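Local coordinates for isoform A of Peptidoglycan-recognition protein LB (Drosophila melanogaster, PDB 7NSZ), which hydrolyses the amide bond between N-acetylmuramoyl residues and L-amino acids of bacterial peptidoglycan, using one zinc ion, probably scavenging biologically active fragments, at residues A[64-69]-A[75-80]; A[88-93]-A[129-134]; A[154-159]-A[177-182]. The protein carries 1 engineered substitution. One frame throughout, in Å; residues are numbered along the deposited sequence.

Contact 1: residues A[64-69]-A[75-80]; sequences DMQDFH and WNDIGF. Engineered in segment 75-80: Phe-80 (natural residue Tyr).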
loop_
_atom_site.group_PDB
_atom_site.type_symbol
_atom_site.label_atom_id
_atom_site.label_comp_id
_atom_site.label_asym_id
_atom_site.label_seq_id
_atom_site.Cartn_x
_atom_site.Cartn_y
_atom_site.Cartn_z
ATOM N N ASP A 64 -10.304 -5.299 9.458
ATOM C CA ASP A 64 -9.403 -5.871 10.477
ATOM C C ASP A 64 -8.124 -5.035 10.621
ATOM O O ASP A 64 -7.622 -4.810 11.766
ATOM C CB ASP A 64 -9.138 -7.336 10.138
ATOM C CG ASP A 64 -10.314 -8.273 10.390
ATOM O OD1 ASP A 64 -11.294 -7.850 11.014
ATOM O OD2 ASP A 64 -10.241 -9.406 9.898
ATOM N N MET A 65 -7.488 -4.647 9.531
ATOM C CA MET A 65 -6.288 -3.775 9.608
ATOM C C MET A 65 -6.664 -2.435 10.206
ATOM O O MET A 65 -5.889 -1.943 11.070
ATOM C CB MET A 65 -5.657 -3.588 8.224
ATOM C CG MET A 65 -5.047 -4.873 7.681
ATOM S SD MET A 65 -4.104 -4.641 6.143
ATOM C CE MET A 65 -5.449 -4.401 5.001
ATOM N N GLN A 66 -7.748 -1.849 9.751
ATOM C CA GLN A 66 -8.142 -0.546 10.337
ATOM C C GLN A 66 -8.358 -0.677 11.850
ATOM O O GLN A 66 -7.942 0.246 12.573
ATOM C CB GLN A 66 -9.381 0.014 9.670
ATOM C CG GLN A 66 -9.645 1.432 10.105
ATOM C CD GLN A 66 -10.947 2.006 9.620
ATOM O OE1 GLN A 66 -11.961 1.309 9.613
ATOM N NE2 GLN A 66 -10.905 3.275 9.246
ATOM N N ASP A 67 -9.001 -1.742 12.271
ATOM C CA ASP A 67 -9.304 -1.991 13.706
ATOM C C ASP A 67 -7.998 -2.142 14.487
ATOM O O ASP A 67 -7.803 -1.537 15.570
ATOM C CB ASP A 67 -10.192 -3.203 13.914
ATOM C CG ASP A 67 -11.630 -3.019 13.455
ATOM O OD1 ASP A 67 -12.031 -1.884 13.115
ATOM O OD2 ASP A 67 -12.351 -4.092 13.514
ATOM N N PHE A 68 -7.068 -2.931 13.974
ATOM C CA PHE A 68 -5.745 -3.104 14.609
ATOM C C PHE A 68 -5.048 -1.768 14.736
ATOM O O PHE A 68 -4.587 -1.400 15.835
ATOM C CB PHE A 68 -4.934 -4.083 13.786
ATOM C CG PHE A 68 -3.562 -4.411 14.339
ATOM C CD1 PHE A 68 -3.389 -4.787 15.666
ATOM C CD2 PHE A 68 -2.451 -4.393 13.515
ATOM C CE1 PHE A 68 -2.126 -5.109 16.152
ATOM C CE2 PHE A 68 -1.188 -4.733 13.990
ATOM C CZ PHE A 68 -1.040 -5.088 15.309
ATOM N N HIS A 69 -4.987 -0.983 13.682
ATOM C CA HIS A 69 -4.309 0.322 13.639
ATOM C C HIS A 69 -4.977 1.357 14.546
ATOM O O HIS A 69 -4.236 1.971 15.329
ATOM C CB HIS A 69 -4.160 0.711 12.192
ATOM C CG HIS A 69 -3.239 -0.151 11.411
ATOM N ND1 HIS A 69 -2.967 0.071 10.081
ATOM C CD2 HIS A 69 -2.507 -1.192 11.807
ATOM C CE1 HIS A 69 -2.125 -0.836 9.690
ATOM N NE2 HIS A 69 -1.772 -1.623 10.706
ATOM N N TRP A 75 -3.580 4.626 16.293
ATOM C CA TRP A 75 -3.340 5.454 15.087
ATOM C C TRP A 75 -4.615 6.146 14.639
ATOM O O TRP A 75 -5.707 5.705 15.008
ATOM C CB TRP A 75 -2.816 4.564 13.954
ATOM C CG TRP A 75 -1.483 3.954 14.181
ATOM C CD1 TRP A 75 -0.694 4.033 15.285
ATOM C CD2 TRP A 75 -0.803 3.088 13.261
ATOM N NE1 TRP A 75 0.474 3.333 15.094
ATOM C CE2 TRP A 75 0.396 2.713 13.883
ATOM C CE3 TRP A 75 -1.142 2.613 11.980
ATOM C CZ2 TRP A 75 1.287 1.850 13.264
ATOM C CZ3 TRP A 75 -0.259 1.758 11.373
ATOM C CH2 TRP A 75 0.945 1.403 11.996
ATOM N N ASN A 76 -4.484 7.156 13.803
ATOM C CA ASN A 76 -5.648 7.938 13.351
ATOM C C ASN A 76 -6.525 7.136 12.393
ATOM O O ASN A 76 -7.685 7.491 12.179
ATOM C CB ASN A 76 -5.236 9.217 12.634
ATOM C CG ASN A 76 -4.624 10.234 13.569
ATOM O OD1 ASN A 76 -3.899 11.135 13.118
ATOM N ND2 ASN A 76 -4.899 10.112 14.859
ATOM N N ASP A 77 -5.945 6.163 11.704
ATOM C CA ASP A 77 -6.568 5.424 10.584
ATOM C C ASP A 77 -5.720 4.202 10.276
ATOM O O ASP A 77 -4.594 4.086 10.769
ATOM C CB ASP A 77 -6.729 6.292 9.345
ATOM C CG ASP A 77 -7.752 5.836 8.331
ATOM O OD1 ASP A 77 -8.539 4.891 8.681
ATOM O OD2 ASP A 77 -7.794 6.461 7.257
ATOM N N ILE A 78 -6.267 3.311 9.469
ATOM C CA ILE A 78 -5.418 2.330 8.759
ATOM C C ILE A 78 -4.170 3.042 8.236
ATOM O O ILE A 78 -4.253 4.151 7.734
ATOM C CB ILE A 78 -6.181 1.648 7.613
ATOM C CG1 ILE A 78 -5.417 0.404 7.159
ATOM C CG2 ILE A 78 -6.558 2.586 6.497
ATOM C CD1 ILE A 78 -6.182 -0.464 6.188
ATOM N N GLY A 79 -3.001 2.448 8.428
ATOM C CA GLY A 79 -1.751 3.189 8.109
ATOM C C GLY A 79 -1.447 3.342 6.612
ATOM O O GLY A 79 -0.648 4.190 6.274
ATOM N N PHE A 80 -2.050 2.529 5.772
ATOM C CA PHE A 80 -1.739 2.452 4.333
ATOM C C PHE A 80 -2.585 3.428 3.525
ATOM O O PHE A 80 -3.763 3.730 3.864
ATOM C CB PHE A 80 -1.974 1.017 3.857
ATOM C CG PHE A 80 -1.186 0.005 4.637
ATOM C CD1 PHE A 80 0.211 -0.030 4.548
ATOM C CD2 PHE A 80 -1.804 -0.939 5.430
ATOM C CE1 PHE A 80 0.960 -0.961 5.257
ATOM C CE2 PHE A 80 -1.063 -1.874 6.117
ATOM C CZ PHE A 80 0.332 -1.859 6.063
#
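His-69 and Trp-75 both hold CG anti to their own carbonyl carbon (chi1 -67° for His-69), which swings the imidazole off the helix and lays the indole against it. Trp-75 CZ3 sits over the centre of one imidazole face, 3.4 Å from His-69 ND1, and the carbonyl oxygen of Met-65 lies above the opposite face; the six-membered ring and the imidazole are inclined at 43°. Histidine suits this place because ND1 offers a lone pair as hydrogen-bond acceptor: Gly-79 N donates to His-69 ND1 at 2.9 Å, 21° out of the ring plane. Gly-79 must lack a side chain, since a CB would run into the indole. Trp-75 N donates to His-69 O (2.9 Å), pinning the start of the loop to the helix backbone. Replacing the imidazole by an alanine's methyl is likely to leave Gly-79 N without its acceptor and a gap beside the indole. On the neighbouring flank, extended Gln-66 gives NE2 to Asp-77 OD1 (2.9 Å); Gln-66 NE2 also donates to Arg-26 O, and Arg-20 pairs with Asp-77 OD2. Ile-78 lies against the helix, its CD1 3.8 Å from Met-65 CB. Met-65 SD approaches the engineered Phe-80 (natural Tyr) in an oblique Met-aromatic contact, 4.1 Å from CE2. Through the aromatic cluster of His-69, Trp-75 and Phe-80, helix 55-72 packs against the loop that carries residue 80 to beside the zinc site of this amidase fold, where the natural tyrosine is inferred to be essential for coordinating the zinc hydrate.

Contact 2: residues A[88-93]-A[129-134]; sequences GMIYTG and LDAAKN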
loop_
_atom_site.group_PDB
_atom_site.type_symbol
_atom_site.label_atom_id
_atom_site.label_comp_id
_atom_site.label_asym_id
_atom_site.label_seq_id
_atom_site.Cartn_x
_atom_site.Cartn_y
_atom_site.Cartn_z
ATOM N N GLY A 88 -8.574 -9.026 -6.679
ATOM C CA GLY A 88 -8.113 -8.117 -7.730
ATOM C C GLY A 88 -8.656 -6.698 -7.617
ATOM O O GLY A 88 -8.440 -5.885 -8.562
ATOM N N MET A 89 -9.271 -6.379 -6.478
ATOM C CA MET A 89 -9.812 -5.025 -6.269
ATOM C C MET A 89 -8.811 -4.190 -5.490
ATOM O O MET A 89 -7.953 -4.683 -4.725
ATOM C CB MET A 89 -11.138 -5.120 -5.517
ATOM C CG MET A 89 -12.176 -5.842 -6.285
ATOM S SD MET A 89 -12.669 -5.103 -7.864
ATOM C CE MET A 89 -12.616 -6.610 -8.828
ATOM N N ILE A 90 -8.950 -2.862 -5.631
ATOM C CA ILE A 90 -8.163 -1.882 -4.864
ATOM C C ILE A 90 -9.089 -1.223 -3.857
ATOM O O ILE A 90 -10.189 -0.802 -4.234
ATOM C CB ILE A 90 -7.535 -0.861 -5.797
ATOM C CG1 ILE A 90 -6.703 -1.551 -6.863
ATOM C CG2 ILE A 90 -6.725 0.194 -5.010
ATOM C CD1 ILE A 90 -6.482 -0.788 -8.071
ATOM N N TYR A 91 -8.632 -1.107 -2.616
ATOM C CA TYR A 91 -9.408 -0.565 -1.508
ATOM C C TYR A 91 -8.786 0.751 -1.065
ATOM O O TYR A 91 -7.596 0.781 -0.665
ATOM C CB TYR A 91 -9.450 -1.592 -0.386
ATOM C CG TYR A 91 -10.234 -2.824 -0.728
ATOM C CD1 TYR A 91 -9.682 -3.879 -1.447
ATOM C CD2 TYR A 91 -11.570 -2.878 -0.418
ATOM C CE1 TYR A 91 -10.442 -4.974 -1.839
ATOM C CE2 TYR A 91 -12.351 -3.954 -0.799
ATOM C CZ TYR A 91 -11.777 -5.028 -1.479
ATOM O OH TYR A 91 -12.559 -6.080 -1.872
ATOM N N THR A 92 -9.538 1.838 -1.029
ATOM C CA THR A 92 -9.049 3.132 -0.563
ATOM C C THR A 92 -8.773 3.016 0.920
ATOM O O THR A 92 -9.669 2.685 1.717
ATOM C CB THR A 92 -10.032 4.262 -0.831
ATOM O OG1 THR A 92 -10.265 4.273 -2.249
ATOM C CG2 THR A 92 -9.493 5.612 -0.399
ATOM N N GLY A 93 -7.541 3.337 1.336
ATOM C CA GLY A 93 -7.145 3.535 2.733
ATOM C C GLY A 93 -7.151 5.018 3.055
ATOM O O GLY A 93 -8.188 5.678 2.869
ATOM N N LEU A 129 -0.989 -8.372 -8.554
ATOM C CA LEU A 129 0.162 -7.649 -9.147
ATOM C C LEU A 129 -0.320 -6.630 -10.182
ATOM O O LEU A 129 0.103 -5.474 -10.181
ATOM C CB LEU A 129 1.153 -8.620 -9.767
ATOM C CG LEU A 129 1.691 -9.678 -8.823
ATOM C CD1 LEU A 129 2.590 -10.651 -9.619
ATOM C CD2 LEU A 129 2.416 -9.132 -7.609
ATOM N N ASP A 130 -1.258 -7.044 -11.026
ATOM C CA ASP A 130 -1.869 -6.147 -12.013
ATOM C C ASP A 130 -2.598 -4.982 -11.332
ATOM O O ASP A 130 -2.469 -3.823 -11.778
ATOM C CB ASP A 130 -2.835 -6.937 -12.885
ATOM C CG ASP A 130 -2.151 -7.835 -13.916
ATOM O OD1 ASP A 130 -0.927 -7.683 -14.106
ATOM O OD2 ASP A 130 -2.888 -8.600 -14.578
ATOM N N ALA A 131 -3.371 -5.262 -10.273
ATOM C CA ALA A 131 -4.079 -4.169 -9.580
ATOM C C ALA A 131 -3.090 -3.145 -9.052
ATOM O O ALA A 131 -3.307 -1.936 -9.165
ATOM C CB ALA A 131 -4.900 -4.732 -8.479
ATOM N N ALA A 132 -1.981 -3.582 -8.444
ATOM C CA ALA A 132 -1.006 -2.638 -7.862
ATOM C C ALA A 132 -0.438 -1.777 -8.972
ATOM O O ALA A 132 -0.331 -0.595 -8.820
ATOM C CB ALA A 132 0.053 -3.336 -7.055
ATOM N N LYS A 133 -0.068 -2.417 -10.089
ATOM C CA LYS A 133 0.531 -1.641 -11.207
ATOM C C LYS A 133 -0.511 -0.656 -11.784
ATOM O O LYS A 133 -0.118 0.472 -12.075
ATOM C CB LYS A 133 1.071 -2.557 -12.298
ATOM C CG LYS A 133 2.184 -3.470 -11.817
ATOM C CD LYS A 133 2.518 -4.510 -12.909
ATOM C CE LYS A 133 3.573 -5.518 -12.508
ATOM N NZ LYS A 133 3.872 -6.471 -13.607
ATOM N N ASN A 134 -1.762 -1.092 -11.866
ATOM C CA ASN A 134 -2.831 -0.213 -12.404
ATOM C C ASN A 134 -3.074 0.981 -11.468
ATOM O O ASN A 134 -3.193 2.141 -11.898
ATOM C CB ASN A 134 -4.106 -1.010 -12.623
ATOM C CG ASN A 134 -3.972 -1.949 -13.814
ATOM O OD1 ASN A 134 -3.175 -1.701 -14.721
ATOM N ND2 ASN A 134 -4.719 -3.038 -13.807
#
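Helix-on-sheet packing of the amidase fold brings Ile-90, on strand 90-92, against Ala-131 of helix 126-142. The contact is small, burying 130 Å² in all, and purely van der Waals. Ile-90 CG1 meets the methyl of Ala-131 at 4.0 Å between CG1 and CB, and the chain then runs on so that Ile-90 CD1 lies 3.5 Å from Ala-131 O, alongside the helix backbone. With CG1 anti to the carbonyl carbon (chi1 -55°), this longer branch is the one that reaches the helix. From the loop just before the strand, Gly-88 O approaches the same methyl, 3.7 Å from Ala-131 CB. Alanine suits this place because its single methyl lets the helix backbone come close: the CA atoms of Gly-88 and Ala-131 are 5.9 Å apart. Gly-88 itself has a positive phi (77°), a backbone shape that glycine adopts readily. A branched apolar residue such as Ile-90 can pack on several partners at once. It also touches Leu-17 of strand 17-18 and both Phe-82 and Ile-84 of strand 82-84, while Ala-131 rests on Ile-84 as well. Tyr-91, the next residue along, packs instead on helix 55-72, so strand 90-92 lies between the two helices.

Contact 3: residues A[154-159]-A[177-182]; sequences HRQVRD and FTHIND. With ZN (zinc ion), chain B; EPE (4-(2-hydroxyethyl)-1-piperazine ethanesulfonic acid), chain C.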
loop_
_atom_site.group_PDB
_atom_site.type_symbol
_atom_site.label_atom_id
_atom_site.label_comp_id
_atom_site.label_asym_id
_atom_site.label_seq_id
_atom_site.Cartn_x
_atom_site.Cartn_y
_atom_site.Cartn_z
ATOM N N HIS A 154 9.115 -1.680 1.861
ATOM C CA HIS A 154 9.286 -1.227 3.256
ATOM C C HIS A 154 10.650 -1.593 3.839
ATOM O O HIS A 154 11.245 -0.738 4.480
ATOM C CB HIS A 154 8.139 -1.796 4.053
ATOM C CG HIS A 154 7.943 -1.268 5.435
ATOM N ND1 HIS A 154 6.957 -1.737 6.248
ATOM C CD2 HIS A 154 8.668 -0.439 6.209
ATOM C CE1 HIS A 154 7.057 -1.171 7.434
ATOM N NE2 HIS A 154 8.050 -0.344 7.435
ATOM N N ARG A 155 11.133 -2.793 3.533
ATOM C CA ARG A 155 12.415 -3.293 4.102
ATOM C C ARG A 155 13.560 -2.381 3.669
ATOM O O ARG A 155 14.630 -2.511 4.306
ATOM C CB ARG A 155 12.645 -4.728 3.654
ATOM C CG ARG A 155 12.741 -4.916 2.157
ATOM C CD ARG A 155 13.374 -6.244 1.737
ATOM N NE ARG A 155 12.570 -7.343 2.235
ATOM C CZ ARG A 155 12.918 -8.627 2.158
ATOM N NH1 ARG A 155 14.014 -8.947 1.491
ATOM N NH2 ARG A 155 12.177 -9.568 2.682
ATOM N N GLN A 156 13.487 -1.560 2.642
ATOM C CA GLN A 156 14.582 -0.674 2.228
ATOM C C GLN A 156 14.692 0.551 3.112
ATOM O O GLN A 156 15.745 1.220 3.028
ATOM C CB GLN A 156 14.380 -0.302 0.766
ATOM C CG GLN A 156 14.543 -1.511 -0.131
ATOM C CD GLN A 156 14.254 -1.160 -1.559
ATOM O OE1 GLN A 156 13.104 -1.158 -2.031
ATOM N NE2 GLN A 156 15.262 -0.812 -2.331
ATOM N N VAL A 157 13.697 0.837 3.960
ATOM C CA VAL A 157 13.740 2.097 4.759
ATOM C C VAL A 157 13.639 1.803 6.265
ATOM O O VAL A 157 13.713 2.795 7.007
ATOM C CB VAL A 157 12.679 3.092 4.237
ATOM C CG1 VAL A 157 12.820 3.252 2.719
ATOM C CG2 VAL A 157 11.248 2.694 4.553
ATOM N N ARG A 158 13.398 0.557 6.652
ATOM C CA ARG A 158 13.288 0.212 8.086
ATOM C C ARG A 158 13.682 -1.221 8.255
ATOM O O ARG A 158 13.729 -2.021 7.308
ATOM C CB ARG A 158 11.860 0.372 8.614
ATOM C CG ARG A 158 11.445 1.815 8.816
ATOM C CD ARG A 158 12.242 2.508 9.877
ATOM N NE ARG A 158 12.307 1.762 11.120
ATOM C CZ ARG A 158 13.188 2.005 12.075
ATOM N NH1 ARG A 158 14.033 3.021 11.944
ATOM N NH2 ARG A 158 13.208 1.206 13.127
ATOM N N ASP A 159 13.985 -1.563 9.502
ATOM C CA ASP A 159 14.372 -2.935 9.816
ATOM C C ASP A 159 13.110 -3.785 9.865
ATOM O O ASP A 159 12.506 -3.903 10.934
ATOM C CB ASP A 159 15.172 -2.925 11.112
ATOM C CG ASP A 159 15.505 -4.292 11.647
ATOM O OD1 ASP A 159 15.622 -5.247 10.837
ATOM O OD2 ASP A 159 15.726 -4.353 12.883
ATOM N N PHE A 177 11.748 0.721 -9.778
ATOM C CA PHE A 177 12.392 0.139 -8.584
ATOM C C PHE A 177 13.788 0.712 -8.460
ATOM O O PHE A 177 14.504 0.860 -9.481
ATOM C CB PHE A 177 12.452 -1.374 -8.697
ATOM C CG PHE A 177 13.130 -1.975 -7.500
ATOM C CD1 PHE A 177 12.476 -2.098 -6.274
ATOM C CD2 PHE A 177 14.453 -2.398 -7.597
ATOM C CE1 PHE A 177 13.149 -2.576 -5.165
ATOM C CE2 PHE A 177 15.109 -2.888 -6.474
ATOM C CZ PHE A 177 14.446 -3.012 -5.278
ATOM N N THR A 178 14.183 1.043 -7.254
ATOM C CA THR A 178 15.544 1.538 -7.029
ATOM C C THR A 178 16.055 1.158 -5.656
ATOM O O THR A 178 15.316 0.660 -4.802
ATOM C CB THR A 178 15.608 3.051 -7.222
ATOM O OG1 THR A 178 16.965 3.498 -7.300
ATOM C CG2 THR A 178 14.900 3.810 -6.123
ATOM N N HIS A 179 17.372 1.293 -5.488
ATOM C CA HIS A 179 18.055 1.148 -4.186
ATOM C C HIS A 179 18.489 2.516 -3.681
ATOM O O HIS A 179 19.073 3.297 -4.417
ATOM C CB HIS A 179 19.225 0.166 -4.256
ATOM C CG HIS A 179 18.809 -1.243 -4.334
ATOM N ND1 HIS A 179 18.569 -2.030 -3.251
ATOM C CD2 HIS A 179 18.572 -2.005 -5.417
ATOM C CE1 HIS A 179 18.253 -3.252 -3.661
ATOM N NE2 HIS A 179 18.222 -3.244 -5.009
ATOM N N ILE A 180 18.182 2.787 -2.405
ATOM C CA ILE A 180 18.575 4.027 -1.706
ATOM C C ILE A 180 20.111 4.212 -1.782
ATOM O O ILE A 180 20.536 5.316 -2.092
ATOM C CB ILE A 180 18.062 4.028 -0.246
ATOM C CG1 ILE A 180 16.526 3.949 -0.163
ATOM C CG2 ILE A 180 18.625 5.242 0.484
ATOM C CD1 ILE A 180 15.847 5.134 -0.718
ATOM N N ASN A 181 20.874 3.148 -1.626
ATOM C CA ASN A 181 22.355 3.284 -1.597
ATOM C C ASN A 181 22.932 3.378 -2.998
ATOM O O ASN A 181 24.182 3.487 -3.088
ATOM C CB ASN A 181 22.987 2.222 -0.708
ATOM C CG ASN A 181 22.703 0.817 -1.129
ATOM O OD1 ASN A 181 22.198 0.585 -2.245
ATOM N ND2 ASN A 181 23.042 -0.142 -0.282
ATOM N N ASP A 182 22.116 3.480 -4.065
ATOM C CA ASP A 182 22.701 3.869 -5.376
ATOM C C ASP A 182 23.261 5.288 -5.316
ATOM O O ASP A 182 24.045 5.647 -6.206
ATOM C CB ASP A 182 21.667 3.795 -6.492
ATOM C CG ASP A 182 21.246 2.408 -6.904
ATOM O OD1 ASP A 182 21.778 1.408 -6.479
ATOM O OD2 ASP A 182 20.210 2.347 -7.659
HETATM ZN ZN ZN B . 5.347 -2.809 5.520
HETATM N N1 EPE C . 18.658 -1.999 3.523
HETATM C C2 EPE C . 19.563 -2.995 4.145
HETATM C C3 EPE C . 18.903 -3.708 5.303
HETATM N N4 EPE C . 18.356 -2.758 6.289
HETATM C C5 EPE C . 17.467 -1.799 5.645
HETATM C C6 EPE C . 18.183 -1.062 4.547
HETATM C C7 EPE C . 17.678 -3.478 7.382
HETATM C C8 EPE C . 17.606 -2.732 8.701
HETATM O O8 EPE C . 17.360 -1.332 8.613
HETATM C C9 EPE C . 19.302 -1.284 2.403
HETATM C C10 EPE C . 18.245 -0.610 1.517
HETATM S S EPE C . 18.872 -0.123 -0.059
HETATM O O1S EPE C . 17.710 0.225 -0.872
HETATM O O2S EPE C . 19.469 -1.380 -0.656
HETATM O O3S EPE C . 19.785 0.958 0.105
#
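Gln-156 reaches across to the second segment with its amide, and NE2 is shared between two acceptors. Gln-156 NE2 donates to Thr-178 O at 2.9 Å, in the carbonyl plane on a lone pair. The second bond runs from Gln-156 NE2 to sulfonate oxygen O1S of the bound HEPES buffer molecule (EPE), at 3.0 Å. The other end of the amide, OE1, lies 3.4 Å from Phe-177 CE1, with amide and ring planes 24° apart, and accepts from Gly-153 N. Glutamine fits because one flat group supplies both donor and acceptor, and with both amide atoms engaged its flip is probably fixed. CG anti to the carbonyl carbon (chi1 -67°) and an extended chain beyond it carry the amide this far.

The sulfonate is held chiefly by the second segment. His-179 ND1 donates to O2S (2.8 Å) near the plane of its ring, and more weakly to O1S, while Ile-180 N binds O1S and Asn-181 N binds O3S (3.0 Å). Backbone N-H groups at the start of the 3-10 turn 180-182 therefore help grip the anion, and the side-chain carbons of Ile-180 lie beside it.

Further out, Thr-178 is bonded through its backbone to Leu-151 of strand 149-153, and Gln-156 leans on Phe-168 of helix 165-171. At the start of the first segment, His-154 ND1 binds zinc at 2.1 Å, with His-44 and Cys-162 completing the protein ligands. The contact thus ties the tail after helix 165-171 to the loop that opens with a ligand of the His-His-Cys zinc site characteristic of amidase-active peptidoglycan recognition proteins.

The three contacts follow one another along the chain, each closing before the next opens. Contacts 1 and 2 have centres 18 Å apart yet touch directly, Ile-78 CG2 lying 3.9 Å from Gly-93 CA, so the loop after helix 55-72 rests on the residue just after strand 90-92. Contact 3 stands about 22 Å from contact 2 and 24 Å from contact 1, centre to centre, touching neither; it and contact 2 lie on opposite sides of the chain's centre. The mixed sheet relates them: strand 90-92 lies toward one side and strand 149-153 forms the other edge. Contact 3 supplies the zinc ligand His-154, and contact 1 places the engineered Phe-80 side chain about 5 Å from the zinc.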